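PDB 4F3V: ESX-1 secretion system protein EccA1 from Mycobacterium tuberculosis, which is an ATPase, represented here by its N-terminal TPR domain, that may provide the energy for exporting ESX-1 virulence factors. Local coordinates for residues A[143-146]-A[152-155]; A[156-161]-A[171-176]. One frame throughout, in Å; residues are numbered along the deposited sequence.

Contact 1: residues A[143-146]-A[152-155]; sequences VVYG and TDVI
Y145 lays the face of its ring against the side chain of D153, and this CH-pi contact is the heart of the interface. The methylene CB of D153 stands almost exactly over the ring centre of Y145, 3.5 Å from the centroid and 12° off the ring normal. All six ring carbons of Y145 lie 3.5 to 4.0 Å from this one CB of D153. The carboxylate of D153 is canted 38° to the ring, and its OD2 passes 4.1 Å from Y145 CD1 while making a salt bridge to R150, in the turn between the helices. R150 also touches Y145, so the ring and the acid share a neighbour in the turn.

Closer to the backbone, V154 takes over. Its CG2, anti to the carbonyl carbon, reaches between the helices to 3.7 Å from Y145 CB and 3.4 Å from the backbone N of G146, so that this methyl lies against the main chain of G146. Helices 134-147 and 151-158, joined by a short turn, thus form a helical hairpin, the kind of helix pair from which tetratricopeptide repeat domains such as this one are built.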
loop_
_atom_site.group_PDB
_atom_site.type_symbol
_atom_site.label_atom_id
_atom_site.label_comp_id
_atom_site.label_asym_id
_atom_site.label_seq_id
_atom_site.Cartn_x
_atom_site.Cartn_y
_atom_site.Cartn_z
ATOM N N VAL A 143 -5.700 1.327 4.319
ATOM C CA VAL A 143 -4.362 0.766 4.458
ATOM C C VAL A 143 -3.738 1.099 5.827
ATOM O O VAL A 143 -3.223 0.221 6.504
ATOM C CB VAL A 143 -3.402 1.220 3.314
ATOM C CG1 VAL A 143 -1.967 0.908 3.674
ATOM C CG2 VAL A 143 -3.785 0.585 1.966
ATOM N N VAL A 144 -3.795 2.371 6.225
ATOM C CA VAL A 144 -3.213 2.818 7.474
ATOM C C VAL A 144 -3.930 2.200 8.683
ATOM O O VAL A 144 -3.283 1.641 9.607
ATOM C CB VAL A 144 -3.210 4.360 7.573
ATOM C CG1 VAL A 144 -2.661 4.854 8.934
ATOM C CG2 VAL A 144 -2.434 4.953 6.408
ATOM N N TYR A 145 -5.259 2.285 8.679
ATOM C CA TYR A 145 -6.063 1.726 9.763
ATOM C C TYR A 145 -5.873 0.189 9.831
ATOM O O TYR A 145 -5.785 -0.384 10.921
ATOM C CB TYR A 145 -7.560 2.084 9.588
ATOM C CG TYR A 145 -7.931 3.526 9.933
ATOM C CD1 TYR A 145 -7.482 4.142 11.112
ATOM C CD2 TYR A 145 -8.791 4.246 9.120
ATOM C CE1 TYR A 145 -7.819 5.450 11.421
ATOM C CE2 TYR A 145 -9.161 5.540 9.432
ATOM C CZ TYR A 145 -8.694 6.131 10.587
ATOM O OH TYR A 145 -9.074 7.409 10.833
ATOM N N GLY A 146 -5.805 -0.466 8.676
ATOM C CA GLY A 146 -5.626 -1.933 8.636
ATOM C C GLY A 146 -4.305 -2.333 9.246
ATOM O O GLY A 146 -4.223 -3.332 9.984
ATOM N N THR A 152 -12.823 -1.536 12.584
ATOM C CA THR A 152 -14.038 -0.742 12.443
ATOM C C THR A 152 -13.763 0.574 11.664
ATOM O O THR A 152 -14.604 1.016 10.902
ATOM C CB THR A 152 -14.666 -0.445 13.811
ATOM O OG1 THR A 152 -13.649 0.072 14.683
ATOM C CG2 THR A 152 -15.221 -1.734 14.431
ATOM N N ASP A 153 -12.564 1.149 11.805
ATOM C CA ASP A 153 -12.208 2.371 11.046
ATOM C C ASP A 153 -11.991 2.010 9.557
ATOM O O ASP A 153 -12.372 2.780 8.658
ATOM C CB ASP A 153 -10.966 3.034 11.635
ATOM C CG ASP A 153 -11.201 3.594 13.033
ATOM O OD1 ASP A 153 -12.249 4.235 13.232
ATOM O OD2 ASP A 153 -10.327 3.424 13.924
ATOM N N VAL A 154 -11.426 0.827 9.295
ATOM C CA VAL A 154 -11.321 0.330 7.934
ATOM C C VAL A 154 -12.703 0.297 7.291
ATOM O O VAL A 154 -12.911 0.870 6.232
ATOM C CB VAL A 154 -10.668 -1.068 7.867
ATOM C CG1 VAL A 154 -10.872 -1.682 6.477
ATOM C CG2 VAL A 154 -9.173 -0.980 8.217
ATOM N N ILE A 155 -13.653 -0.339 7.955
ATOM C CA ILE A 155 -15.004 -0.461 7.412
ATOM C C ILE A 155 -15.617 0.937 7.157
ATOM O O ILE A 155 -16.168 1.188 6.089
ATOM C CB ILE A 155 -15.900 -1.329 8.315
ATOM C CG1 ILE A 155 -15.409 -2.798 8.259
ATOM C CG2 ILE A 155 -17.381 -1.163 7.942
ATOM C CD1 ILE A 155 -16.017 -3.745 9.274
#

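Contact 2: residues A[156-161]-A[171-176]; sequences DQVKSA and GAAGVA
V158 and A173 bring their helices together, their CA atoms 5.5 Å apart, the shortest such distance between 156-161 and 171-176. The valine can be followed outward from its backbone. Its CB already faces the other helix, lying 4.0 Å from the CB of A173 and a little nearer to that residue's carbonyl oxygen. From there the side chain forks. CG1, anti to the carbonyl carbon (chi1 -60°), runs along the surface of helix 167-183, passing A173 CB and ending 4.2 Å from the CB of A176, one turn further on. CG2 instead sits between the backbone N and the carbonyl carbon and rests 3.8 Å from A173 O. The branched side chain therefore spans two successive alanines of one helix face, with A142 of helix 134-147 also touching it.

Past V158 the chain folds back in a type I beta turn, closed by a bond of 2.9 Å from A161 N to V158 O. That turn swings A161 round so that its methyl also faces A173. The two CB atoms, of A161 and A173, are 3.4 Å apart, tighter than ordinary van der Waals contact. A173 CB thus touches both V158 and A161, and W164, in the loop leading to helix 167-183, touches A173 too.

Across the interface there is no hydrogen bond and no salt bridge. K159 points away from helix 167-183, and its NZ makes a long salt bridge to D156 OD1 within its own segment. Attraction between the two segments is thus left to dispersion and the burial of apolar surface, and because the alanines on helix 167-183 offer nothing longer than a methyl, the backbones can come close.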
loop_
_atom_site.group_PDB
_atom_site.type_symbol
_atom_site.label_atom_id
_atom_site.label_comp_id
_atom_site.label_asym_id
_atom_site.label_seq_id
_atom_site.Cartn_x
_atom_site.Cartn_y
_atom_site.Cartn_z
ATOM N N ASP A 156 -15.466 1.858 8.106
ATOM C CA ASP A 156 -15.943 3.227 7.882
ATOM C C ASP A 156 -15.421 3.846 6.574
ATOM O O ASP A 156 -16.161 4.549 5.876
ATOM C CB ASP A 156 -15.541 4.176 9.034
ATOM C CG ASP A 156 -16.706 4.551 9.904
ATOM O OD1 ASP A 156 -17.403 3.633 10.413
ATOM O OD2 ASP A 156 -16.916 5.772 10.082
ATOM N N GLN A 157 -14.142 3.621 6.279
ATOM C CA GLN A 157 -13.533 4.154 5.056
ATOM C C GLN A 157 -13.991 3.492 3.747
ATOM O O GLN A 157 -14.080 4.146 2.716
ATOM C CB GLN A 157 -12.011 4.059 5.155
ATOM C CG GLN A 157 -11.433 4.970 6.220
ATOM C CD GLN A 157 -11.686 6.449 5.903
ATOM O OE1 GLN A 157 -11.563 6.856 4.773
ATOM N NE2 GLN A 157 -12.022 7.235 6.893
ATOM N N VAL A 158 -14.291 2.202 3.781
ATOM C CA VAL A 158 -14.556 1.474 2.535
ATOM C C VAL A 158 -16.021 1.117 2.324
ATOM O O VAL A 158 -16.378 0.621 1.247
ATOM C CB VAL A 158 -13.725 0.186 2.446
ATOM C CG1 VAL A 158 -12.236 0.514 2.495
ATOM C CG2 VAL A 158 -14.130 -0.816 3.535
ATOM N N LYS A 159 -16.875 1.398 3.314
ATOM C CA LYS A 159 -18.278 0.963 3.246
ATOM C C LYS A 159 -19.018 1.595 2.077
ATOM O O LYS A 159 -19.998 1.046 1.606
ATOM C CB LYS A 159 -19.024 1.224 4.553
ATOM C CG LYS A 159 -19.115 2.693 4.983
ATOM C CD LYS A 159 -19.871 2.828 6.318
ATOM C CE LYS A 159 -19.783 4.235 6.919
ATOM N NZ LYS A 159 -20.419 4.235 8.278
ATOM N N SER A 160 -18.531 2.745 1.622
ATOM C CA SER A 160 -19.060 3.480 0.474
ATOM C C SER A 160 -18.515 3.057 -0.902
ATOM O O SER A 160 -18.763 3.750 -1.892
ATOM C CB SER A 160 -18.649 4.963 0.642
ATOM O OG SER A 160 -17.216 5.091 0.659
ATOM N N ALA A 161 -17.744 1.976 -0.970
ATOM C CA ALA A 161 -16.948 1.679 -2.158
ATOM C C ALA A 161 -17.800 1.337 -3.384
ATOM O O ALA A 161 -17.332 1.441 -4.511
ATOM C CB ALA A 161 -15.965 0.560 -1.858
ATOM N N GLY A 171 -13.019 -2.860 -5.936
ATOM C CA GLY A 171 -12.740 -4.266 -5.658
ATOM C C GLY A 171 -11.778 -4.460 -4.500
ATOM O O GLY A 171 -12.045 -5.274 -3.603
ATOM N N ALA A 172 -10.658 -3.722 -4.513
ATOM C CA ALA A 172 -9.713 -3.769 -3.389
ATOM C C ALA A 172 -10.404 -3.399 -2.061
ATOM O O ALA A 172 -10.137 -3.998 -1.005
ATOM C CB ALA A 172 -8.515 -2.855 -3.639
ATOM N N ALA A 173 -11.281 -2.404 -2.121
ATOM C CA ALA A 173 -12.012 -1.958 -0.961
ATOM C C ALA A 173 -12.898 -3.070 -0.392
ATOM O O ALA A 173 -13.031 -3.185 0.832
ATOM C CB ALA A 173 -12.854 -0.746 -1.313
ATOM N N GLY A 174 -13.507 -3.854 -1.276
ATOM C CA GLY A 174 -14.268 -5.038 -0.897
ATOM C C GLY A 174 -13.406 -6.069 -0.180
ATOM O O GLY A 174 -13.838 -6.656 0.806
ATOM N N VAL A 175 -12.176 -6.259 -0.652
ATOM C CA VAL A 175 -11.217 -7.085 0.076
ATOM C C VAL A 175 -10.954 -6.532 1.483
ATOM O O VAL A 175 -10.995 -7.279 2.477
ATOM C CB VAL A 175 -9.892 -7.233 -0.689
ATOM C CG1 VAL A 175 -8.922 -8.101 0.133
ATOM C CG2 VAL A 175 -10.138 -7.859 -2.066
ATOM N N ALA A 176 -10.707 -5.220 1.590
ATOM C CA ALA A 176 -10.482 -4.607 2.923
ATOM C C ALA A 176 -11.678 -4.779 3.844
ATOM O O ALA A 176 -11.520 -5.065 5.044
ATOM C CB ALA A 176 -10.087 -3.132 2.808
#

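Helix 151-158 is common to both contacts: contact 1 packs it on the preceding helix 134-147, contact 2 on the following helix 167-183, so three helices are joined in series. Their centres are 10 Å apart, and the two touch where V154 CG1 reaches A176 O at 3.7 Å. Contact 2 is core, with all four touching residues buried, and its side-chain chemistry is apolar, a valine and three alanines, with one backbone carbonyl oxygen in contact with the valine. Contact 1 lies only partly buried: V154 and G146 are buried, whereas Y145 and D153 are partly exposed, which suits an aromatic ring and a carboxylate with a charged partner in the turn.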